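Side-chain contacts in transcription regulator PadR N-terminal domain-containing protein (Streptococcus mutans, PDB 3L7W), which probably acts as a PadR-family transcription regulator that binds DNA as a dimer through a winged helix-turn-helix domain: residues S6-L9 against I10-L13; L73-S76 against G77-H80; L81-L84 against T85-S89; K92-I95 against D96-E100. All coordinates share one frame; numbering follows the deposited sequence. Where two conformers were deposited one is given.

Interaction 1 of 4, residues S6-L9 against I10-L13; sequences SALL and IEYL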
loop_
_atom_site.group_PDB
_atom_site.type_symbol
_atom_site.label_atom_id
_atom_site.label_comp_id
_atom_site.label_asym_id
_atom_site.label_seq_id
_atom_site.Cartn_x
_atom_site.Cartn_y
_atom_site.Cartn_z
ATOM N N SER A 6 -3.775 3.459 2.231
ATOM C CA SER A 6 -3.492 4.609 3.069
ATOM C C SER A 6 -4.125 5.865 2.482
ATOM O O SER A 6 -4.432 5.912 1.293
ATOM C CB SER A 6 -1.983 4.799 3.205
ATOM O OG SER A 6 -1.407 5.172 1.962
ATOM N N ALA A 7 -4.328 6.873 3.328
ATOM C CA ALA A 7 -4.898 8.133 2.890
ATOM C C ALA A 7 -4.070 8.677 1.740
ATOM O O ALA A 7 -4.621 9.170 0.759
ATOM C CB ALA A 7 -4.957 9.134 4.046
ATOM N N LEU A 8 -2.747 8.558 1.849
ATOM C CA LEU A 8 -1.853 9.057 0.804
ATOM C C LEU A 8 -2.131 8.370 -0.516
ATOM O O LEU A 8 -2.117 9.003 -1.570
ATOM C CB LEU A 8 -0.386 8.876 1.188
ATOM C CG LEU A 8 0.049 9.760 2.361
ATOM C CD1 LEU A 8 1.501 9.514 2.738
ATOM C CD2 LEU A 8 -0.171 11.220 2.005
ATOM N N LEU A 9 -2.400 7.073 -0.455
ATOM C CA LEU A 9 -2.687 6.308 -1.662
ATOM C C LEU A 9 -4.053 6.721 -2.213
ATOM O O LEU A 9 -4.251 6.766 -3.419
ATOM C CB LEU A 9 -2.660 4.812 -1.362
ATOM C CG LEU A 9 -1.777 3.954 -2.252
ATOM C CD1 LEU A 9 -1.985 2.462 -1.943
ATOM C CD2 LEU A 9 -2.040 4.251 -3.712
ATOM N N ILE A 10 -4.991 7.022 -1.314
ATOM C CA ILE A 10 -6.309 7.517 -1.713
ATOM C C ILE A 10 -6.160 8.795 -2.529
ATOM O O ILE A 10 -6.861 9.001 -3.522
ATOM C CB ILE A 10 -7.177 7.835 -0.489
ATOM C CG1 ILE A 10 -7.405 6.570 0.356
ATOM C CG2 ILE A 10 -8.516 8.471 -0.910
ATOM C CD1 ILE A 10 -8.529 5.723 -0.128
ATOM N N GLU A 11 -5.248 9.659 -2.093
ATOM C CA GLU A 11 -4.993 10.917 -2.783
ATOM C C GLU A 11 -4.514 10.603 -4.181
ATOM O O GLU A 11 -5.036 11.125 -5.157
ATOM C CB GLU A 11 -3.953 11.755 -2.035
ATOM C CG GLU A 11 -4.507 12.387 -0.767
ATOM C CD GLU A 11 -3.458 13.102 0.057
ATOM O OE1 GLU A 11 -2.321 13.252 -0.419
ATOM O OE2 GLU A 11 -3.767 13.514 1.184
ATOM N N TYR A 12 -3.518 9.729 -4.264
ATOM C CA TYR A 12 -3.047 9.230 -5.543
ATOM C C TYR A 12 -4.238 8.804 -6.389
ATOM O O TYR A 12 -4.410 9.264 -7.510
ATOM C CB TYR A 12 -2.074 8.068 -5.325
ATOM C CG TYR A 12 -1.545 7.431 -6.580
ATOM C CD1 TYR A 12 -1.151 8.199 -7.659
ATOM C CD2 TYR A 12 -1.419 6.052 -6.674
ATOM C CE1 TYR A 12 -0.665 7.617 -8.799
ATOM C CE2 TYR A 12 -0.936 5.456 -7.806
ATOM C CZ TYR A 12 -0.557 6.243 -8.867
ATOM O OH TYR A 12 -0.066 5.659 -9.998
ATOM N N LEU A 13 -5.088 7.950 -5.842
ATOM C CA LEU A 13 -6.228 7.453 -6.610
ATOM C C LEU A 13 -7.136 8.592 -7.057
ATOM O O LEU A 13 -7.561 8.641 -8.197
ATOM C CB LEU A 13 -7.022 6.422 -5.800
ATOM C CG LEU A 13 -6.238 5.109 -5.590
ATOM C CD1 LEU A 13 -6.937 4.241 -4.580
ATOM C CD2 LEU A 13 -6.080 4.361 -6.896
#
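Leu9 and Tyr12 form a local apolar contact, three residues apart, in the opening turns of helix 7-20 of the winged-helix fold. The two side chains run alongside each other in the same direction. Leu9 CD2 approaches to 3.5 Å from Tyr12 CD2, at the edge of the ring and in its plane. With Tyr12 CG anti to the backbone N (chi1 178°), the ring leads away from residues 6-9, and Leu9 meets it at this edge.

The same turns illustrate how a helix begins. Ser6 is the N-cap, and its OG accepts from Leu9 N at 3.2 Å, serving an amide too early in the helix for an i-4 carbonyl within it. From Ile10 onward the backbone takes over: Ile10 N donates to Ser6 O at 2.9 Å, and the series runs on to Leu13 N and Leu9 O at 2.8 Å. Leu8 and Glu11 also lie side by side, Leu8 CD2 standing 3.8 Å from Glu11 OE1. The buried Glu11 carboxylate finds its charge partner in Lys49, to which OE2 is salt-bridged.

Ile10 and Glu11 face helix 40-52, meeting Ile46, while Leu13 rests on Ile32 of helix 25-32. On the flank of Leu9 and Tyr12 lies Trp88 of helix 75-100, joined there by Tyr91 and Val99 of the second subunit.

Interaction 2 of 4, residues L73-S76 against G77-H80; sequences LTDS and GEKH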
loop_
_atom_site.group_PDB
_atom_site.type_symbol
_atom_site.label_atom_id
_atom_site.label_comp_id
_atom_site.label_asym_id
_atom_site.label_seq_id
_atom_site.Cartn_x
_atom_site.Cartn_y
_atom_site.Cartn_z
ATOM N N LEU A 73 -8.433 18.257 -12.095
ATOM C CA LEU A 73 -7.013 18.215 -11.810
ATOM C C LEU A 73 -6.323 19.469 -12.345
ATOM O O LEU A 73 -6.278 19.696 -13.548
ATOM C CB LEU A 73 -6.404 16.973 -12.458
ATOM C CG LEU A 73 -5.000 16.611 -11.987
ATOM C CD1 LEU A 73 -4.981 16.426 -10.468
ATOM C CD2 LEU A 73 -4.518 15.343 -12.707
ATOM N N THR A 74 -5.784 20.286 -11.450
ATOM C CA THR A 74 -5.046 21.465 -11.877
ATOM C C THR A 74 -3.695 21.033 -12.438
ATOM O O THR A 74 -3.275 19.882 -12.257
ATOM C CB THR A 74 -4.796 22.422 -10.714
ATOM O OG1 THR A 74 -3.906 21.806 -9.766
ATOM C CG2 THR A 74 -6.111 22.783 -10.026
ATOM N N ASP A 75 -3.020 21.953 -13.123
ATOM C CA ASP A 75 -1.656 21.716 -13.573
ATOM C C ASP A 75 -0.814 21.341 -12.360
ATOM O O ASP A 75 0.032 20.451 -12.418
ATOM C CB ASP A 75 -1.084 22.976 -14.237
ATOM C CG ASP A 75 -1.838 23.372 -15.497
ATOM O OD1 ASP A 75 -2.379 22.487 -16.196
ATOM O OD2 ASP A 75 -1.882 24.582 -15.794
ATOM N N SER A 76 -1.048 22.034 -11.256
ATOM C CA SER A 76 -0.364 21.732 -10.013
ATOM C C SER A 76 -0.648 20.282 -9.630
ATOM O O SER A 76 0.212 19.570 -9.091
ATOM C CB SER A 76 -0.899 22.630 -8.911
ATOM O OG SER A 76 -0.062 22.569 -7.779
ATOM N N GLY A 77 -1.886 19.874 -9.890
ATOM C CA GLY A 77 -2.344 18.552 -9.545
ATOM C C GLY A 77 -1.650 17.578 -10.461
ATOM O O GLY A 77 -1.176 16.541 -10.008
ATOM N N GLU A 78 -1.581 17.926 -11.746
ATOM C CA GLU A 78 -0.962 17.063 -12.737
ATOM C C GLU A 78 0.484 16.800 -12.369
ATOM O O GLU A 78 0.913 15.653 -12.329
ATOM C CB GLU A 78 -1.069 17.642 -14.148
ATOM C CG GLU A 78 -2.359 17.273 -14.871
ATOM C CD GLU A 78 -2.518 17.984 -16.214
ATOM O OE1 GLU A 78 -1.505 18.479 -16.761
ATOM O OE2 GLU A 78 -3.659 18.048 -16.723
ATOM N N LYS A 79 1.227 17.859 -12.074
ATOM C CA LYS A 79 2.610 17.697 -11.655
ATOM C C LYS A 79 2.693 16.775 -10.437
ATOM O O LYS A 79 3.541 15.879 -10.365
ATOM C CB LYS A 79 3.234 19.049 -11.333
ATOM C CG LYS A 79 4.714 18.976 -11.019
ATOM C CD LYS A 79 5.378 20.330 -11.194
ATOM C CE LYS A 79 6.890 20.204 -11.111
ATOM N NZ LYS A 79 7.552 21.515 -11.346
ATOM N N HIS A 80 1.797 16.995 -9.483
ATOM C CA HIS A 80 1.792 16.231 -8.253
ATOM C C HIS A 80 1.449 14.766 -8.506
ATOM O O HIS A 80 2.025 13.865 -7.882
ATOM C CB HIS A 80 0.798 16.824 -7.274
ATOM C CG HIS A 80 0.910 16.255 -5.899
ATOM N ND1 HIS A 80 2.119 16.118 -5.255
ATOM C CD2 HIS A 80 -0.031 15.804 -5.039
ATOM C CE1 HIS A 80 1.917 15.598 -4.058
ATOM N NE2 HIS A 80 0.621 15.398 -3.902
#
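Leu73 lays its two methyls over the first turn of helix 75-100, CD1 against Gly77 and CD2 against the aliphatic part of Glu78. This is a capped helix start at the exit of the wing strand 66-73: Thr74 is the N-cap, and Leu73 and Glu78, at the two positions of a hydrophobic staple, form a staple-like contact with Glu78 CG in place of an apolar side chain. Leu73 CD1 sits 3.5 Å from Gly77 CA, a close approach to bare backbone, since Gly77 carries no side chain. Leu73 CD2 lies 3.6 Å from Glu78 CG as the two chains slant across each other. Leu73 also packs on Leu15 and Val18 of helix 7-20.

Farther out the chemistry turns polar. Asp75 and Glu78 point the same way at the surface, with Asp75 OD1 4.1 Å from Glu78 OE1, so their like charges would be expected to repel mildly.

At the cap, Thr74 OG1 stands between its own N and carbonyl carbon (chi1 67°), which turns it back to the helix; it is also hydrogen-bonded to Gly54 O. There Gly77 N donates to Thr74 OG1 at 2.8 Å and, only weakly, to Thr74 O, whose firmer partner is Glu78 N at 2.6 Å.

Interaction 3 of 4, residues L81-L84 against T85-S89; sequences LVYL and TKEWS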
loop_
_atom_site.group_PDB
_atom_site.type_symbol
_atom_site.label_atom_id
_atom_site.label_comp_id
_atom_site.label_asym_id
_atom_site.label_seq_id
_atom_site.Cartn_x
_atom_site.Cartn_y
_atom_site.Cartn_z
ATOM N N LEU A 81 0.505 14.537 -9.414
ATOM C CA LEU A 81 0.086 13.187 -9.747
ATOM C C LEU A 81 1.262 12.372 -10.299
ATOM O O LEU A 81 1.374 11.173 -10.028
ATOM C CB LEU A 81 -1.069 13.208 -10.745
ATOM C CG LEU A 81 -1.457 11.850 -11.337
ATOM C CD1 LEU A 81 -1.886 10.892 -10.227
ATOM C CD2 LEU A 81 -2.561 12.010 -12.374
ATOM N N VAL A 82 2.132 13.034 -11.060
ATOM C CA VAL A 82 3.323 12.401 -11.636
ATOM C C VAL A 82 4.225 11.920 -10.525
ATOM O O VAL A 82 4.740 10.798 -10.557
ATOM C CB VAL A 82 4.138 13.394 -12.487
ATOM C CG1 VAL A 82 5.576 12.911 -12.648
ATOM C CG2 VAL A 82 3.472 13.609 -13.832
ATOM N N TYR A 83 4.419 12.791 -9.546
ATOM C CA TYR A 83 5.190 12.448 -8.372
ATOM C C TYR A 83 4.580 11.225 -7.654
ATOM O O TYR A 83 5.279 10.244 -7.383
ATOM C CB TYR A 83 5.286 13.652 -7.433
ATOM C CG TYR A 83 5.871 13.292 -6.100
ATOM C CD1 TYR A 83 7.233 13.067 -5.962
ATOM C CD2 TYR A 83 5.057 13.129 -4.986
ATOM C CE1 TYR A 83 7.773 12.704 -4.742
ATOM C CE2 TYR A 83 5.585 12.780 -3.765
ATOM C CZ TYR A 83 6.946 12.562 -3.649
ATOM O OH TYR A 83 7.478 12.203 -2.429
ATOM N N LEU A 84 3.282 11.279 -7.369
ATOM C CA LEU A 84 2.581 10.172 -6.691
ATOM C C LEU A 84 2.639 8.884 -7.491
ATOM O O LEU A 84 2.811 7.815 -6.930
ATOM C CB LEU A 84 1.118 10.516 -6.429
ATOM C CG LEU A 84 0.878 11.716 -5.517
ATOM C CD1 LEU A 84 -0.613 12.016 -5.430
ATOM C CD2 LEU A 84 1.473 11.442 -4.153
ATOM N N THR A 85 2.497 8.989 -8.807
ATOM C CA THR A 85 2.609 7.824 -9.665
ATOM C C THR A 85 4.005 7.243 -9.538
ATOM O O THR A 85 4.175 6.046 -9.329
ATOM C CB THR A 85 2.353 8.194 -11.122
ATOM O OG1 THR A 85 1.033 8.725 -11.227
ATOM C CG2 THR A 85 2.467 6.965 -12.009
ATOM N N LYS A 86 4.997 8.115 -9.657
ATOM C CA LYS A 86 6.393 7.751 -9.531
ATOM C C LYS A 86 6.664 7.057 -8.188
ATOM O O LYS A 86 7.267 5.984 -8.142
ATOM C CB LYS A 86 7.262 9.003 -9.654
ATOM C CG LYS A 86 8.748 8.759 -9.457
ATOM C CD LYS A 86 9.489 10.064 -9.192
ATOM C CE LYS A 86 9.327 11.034 -10.342
ATOM N NZ LYS A 86 10.249 12.186 -10.173
ATOM N N GLU A 87 6.217 7.677 -7.102
ATOM C CA GLU A 87 6.407 7.121 -5.778
ATOM C C GLU A 87 5.678 5.791 -5.638
ATOM O O GLU A 87 6.118 4.895 -4.916
ATOM C CB GLU A 87 5.925 8.109 -4.715
ATOM C CG GLU A 87 6.991 9.130 -4.352
ATOM C CD GLU A 87 8.345 8.483 -4.085
ATOM O OE1 GLU A 87 8.457 7.665 -3.135
ATOM O OE2 GLU A 87 9.300 8.793 -4.825
ATOM N N TRP A 88 4.553 5.669 -6.326
ATOM C CA TRP A 88 3.805 4.429 -6.302
ATOM C C TRP A 88 4.606 3.363 -7.014
ATOM O O TRP A 88 4.678 2.215 -6.564
ATOM C CB TRP A 88 2.447 4.616 -6.962
ATOM C CG TRP A 88 1.720 3.344 -7.204
ATOM C CD1 TRP A 88 1.327 2.840 -8.413
ATOM C CD2 TRP A 88 1.283 2.402 -6.212
ATOM N NE1 TRP A 88 0.673 1.649 -8.232
ATOM C CE2 TRP A 88 0.639 1.352 -6.896
ATOM C CE3 TRP A 88 1.390 2.341 -4.818
ATOM C CZ2 TRP A 88 0.089 0.250 -6.229
ATOM C CZ3 TRP A 88 0.840 1.234 -4.149
ATOM C CH2 TRP A 88 0.200 0.209 -4.861
ATOM N N SER A 89 5.228 3.747 -8.124
ATOM C CA SER A 89 6.026 2.808 -8.898
ATOM C C SER A 89 7.154 2.296 -8.012
ATOM O O SER A 89 7.348 1.093 -7.881
ATOM C CB SER A 89 6.589 3.476 -10.143
ATOM O OG SER A 89 7.291 2.549 -10.949
#
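Thr85 reaches back one turn to Leu81 and grips its carbonyl twice. Thr85 N donates to Leu81 O at 2.7 Å as the ordinary helical bond, and Thr85 OG1 gives its proton to that same Leu81 O at 2.7 Å. The two donors arrive from opposite faces of the carbonyl plane, the hydroxyl well above it, 39° out. This follows from the first torsion of Thr85 (chi1 -60°), which sets OG1 beside the backbone N. OG1 also makes a weak hydrogen bond with Tyr12 OH of helix 7-20.

The other amides are met in the usual way: Lys86 N by Val82 O, Glu87 N by Tyr83 O at 2.7 Å, and Trp88 N by Leu84 O at 2.8 Å. Leu84 O also accepts from Tyr3 OH of the second subunit. The indole of Trp88 leads away from residues 81-84, and its NE1 is satisfied by Asp96 of the second subunit.

On another flank of the helix, Glu87 CG, set beside its backbone N by chi1 (-85°), lies over one face of the Tyr83 ring. This is a CH-pi contact, with CG 3.9 Å from the ring centroid and displaced toward the hydroxyl-bearing rim, where Tyr83 CZ is 3.5 Å from Glu87 CG. Tyr2 of the second subunit meets the Tyr83 ring edge-to-face.

A threonine hydroxyl bonded to the i-4 carbonyl is a familiar intrahelical motif; here it lies in the long C-terminal helix through which PadR-type regulators commonly dimerise.

Interaction 4 of 4, residues K92-I95 against D96-E100; sequences KMTI and DGIVE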
loop_
_atom_site.group_PDB
_atom_site.type_symbol
_atom_site.label_atom_id
_atom_site.label_comp_id
_atom_site.label_asym_id
_atom_site.label_seq_id
_atom_site.Cartn_x
_atom_site.Cartn_y
_atom_site.Cartn_z
ATOM N N LYS A 92 5.942 -0.019 -5.281
ATOM C CA LYS A 92 5.679 -1.322 -5.850
ATOM C C LYS A 92 6.960 -2.087 -6.101
ATOM O O LYS A 92 7.078 -3.225 -5.668
ATOM C CB LYS A 92 4.913 -1.197 -7.162
ATOM C CG LYS A 92 3.418 -1.078 -6.999
ATOM C CD LYS A 92 2.736 -1.188 -8.353
ATOM C CE LYS A 92 3.390 -0.247 -9.354
ATOM N NZ LYS A 92 2.624 -0.099 -10.626
HETATM N N MSE A 93 7.911 -1.478 -6.809
HETATM C CA MSE A 93 9.108 -2.201 -7.153
HETATM C C MSE A 93 9.876 -2.579 -5.899
HETATM O O MSE A 93 10.473 -3.635 -5.837
HETATM C CB MSE A 93 9.962 -1.361 -8.084
HETATM C CG MSE A 93 9.265 -1.064 -9.378
HETATM SE SE MSE A 93 10.309 0.240 -10.323
HETATM C CE MSE A 93 11.811 -0.844 -10.737
ATOM N N THR A 94 9.838 -1.705 -4.912
ATOM C CA THR A 94 10.605 -1.935 -3.719
ATOM C C THR A 94 10.012 -3.107 -2.958
ATOM O O THR A 94 10.736 -3.989 -2.534
ATOM C CB THR A 94 10.671 -0.681 -2.886
ATOM O OG1 THR A 94 11.327 0.329 -3.661
ATOM C CG2 THR A 94 11.472 -0.931 -1.614
ATOM N N ILE A 95 8.691 -3.123 -2.827
ATOM C CA ILE A 95 8.006 -4.240 -2.217
ATOM C C ILE A 95 8.277 -5.524 -2.998
ATOM O O ILE A 95 8.713 -6.528 -2.437
ATOM C CB ILE A 95 6.518 -3.950 -2.104
ATOM C CG1 ILE A 95 6.314 -2.894 -1.019
ATOM C CG2 ILE A 95 5.744 -5.216 -1.767
ATOM C CD1 ILE A 95 4.874 -2.632 -0.712
ATOM N N ASP A 96 8.055 -5.479 -4.301
ATOM C CA ASP A 96 8.270 -6.652 -5.134
ATOM C C ASP A 96 9.732 -7.067 -5.103
ATOM O O ASP A 96 10.050 -8.251 -5.115
ATOM C CB ASP A 96 7.828 -6.369 -6.567
ATOM C CG ASP A 96 6.327 -6.292 -6.702
ATOM O OD1 ASP A 96 5.610 -6.668 -5.750
ATOM O OD2 ASP A 96 5.862 -5.867 -7.768
ATOM N N GLY A 97 10.618 -6.078 -5.062
ATOM C CA GLY A 97 12.040 -6.334 -4.987
ATOM C C GLY A 97 12.391 -7.045 -3.692
ATOM O O GLY A 97 13.184 -7.989 -3.679
ATOM N N ILE A 98 11.806 -6.583 -2.593
ATOM C CA ILE A 98 12.046 -7.207 -1.309
ATOM C C ILE A 98 11.433 -8.600 -1.340
ATOM O O ILE A 98 12.090 -9.589 -1.045
ATOM C CB ILE A 98 11.411 -6.406 -0.182
ATOM C CG1 ILE A 98 12.189 -5.109 0.043
ATOM C CG2 ILE A 98 11.394 -7.223 1.100
ATOM C CD1 ILE A 98 11.704 -4.310 1.239
ATOM N N VAL A 99 10.172 -8.665 -1.742
ATOM C CA VAL A 99 9.454 -9.910 -1.808
ATOM C C VAL A 99 10.137 -10.959 -2.668
ATOM O O VAL A 99 10.166 -12.140 -2.300
ATOM C CB VAL A 99 8.026 -9.697 -2.258
ATOM C CG1 VAL A 99 7.391 -11.034 -2.671
ATOM C CG2 VAL A 99 7.247 -9.046 -1.119
ATOM N N GLU A 100 10.705 -10.537 -3.794
ATOM C CA GLU A 100 11.364 -11.479 -4.696
ATOM C C GLU A 100 12.829 -11.759 -4.353
ATOM O O GLU A 100 13.448 -12.629 -4.949
ATOM C CB GLU A 100 11.214 -11.034 -6.142
ATOM C CG GLU A 100 9.830 -11.324 -6.683
ATOM C CD GLU A 100 9.359 -10.282 -7.673
ATOM O OE1 GLU A 100 10.222 -9.605 -8.270
ATOM O OE2 GLU A 100 8.127 -10.144 -7.854
#
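Ile95 and Val99 supply the apolar part of this contact, one turn apart near the far end of helix 75-100. Their branches slant past each other with Ile95 CG2 4.2 Å from Val99 CG2, a loose touch. Val99 CG2 also comes within 3.2 Å of Ile95 O, because that methyl sits beside its own backbone N and therefore faces the preceding turn. Ile98 behaves likewise, its CG1 lying 3.2 Å from Thr94 O. The second subunit adds to the apolar surface, with Ile35 against Ile95 and Tyr12 against Val99.

The backbone bonds are regular. Asp96 N donates to Lys92 O at 2.8 Å with a nearly straight N-H (172°), and Val99 N to Ile95 O at 2.7 Å is equally straight. Gly97 N reaches the carbonyl of Met93, a selenomethionine, at 2.6 Å. Thr94 OG1 adds a hydrogen bond to Val90 O, one turn earlier.

The charged groups find their partners across the dimer interface. Asp96 CG stands 3.3 Å from Lys92 O, its first torsion (chi1 -72°) keeping the carboxylate beside the backbone N. The Lys92 ammonium leads away from residues 96-100 of its own chain; its salt bridge is with Asp96 of the second subunit. In return, Asp96 OD2 pairs with Lys92 of the second subunit. The other carboxylate oxygen, OD1, has Trp88 of the second subunit as its donor.

Lysine and aspartate four residues apart thus spend their charges between subunits, which implies that this turn contributes polar bonds, alongside Ile95 and Val99, to the dimer interface.

Interaction 1 is the core member, on helix 7-20, whereas interactions 2, 3 and 4 follow one another along helix 75-100 and are only partly buried. Interactions 1 and 2 are both helix starts, one capped by serine and the other by threonine; interactions 3 and 4 lie in the body and far part of the long helix. Interaction 1 touches interaction 3 directly, Tyr12 CE1 lying 3.8 Å from Leu81 CD1, so the two helices pack together there. Interactions 1, 3 and 4 all reach the second subunit. Along helix 75-100 the chemistry shifts from capping, through hydroxyl and aromatic contacts, to charges paired between subunits.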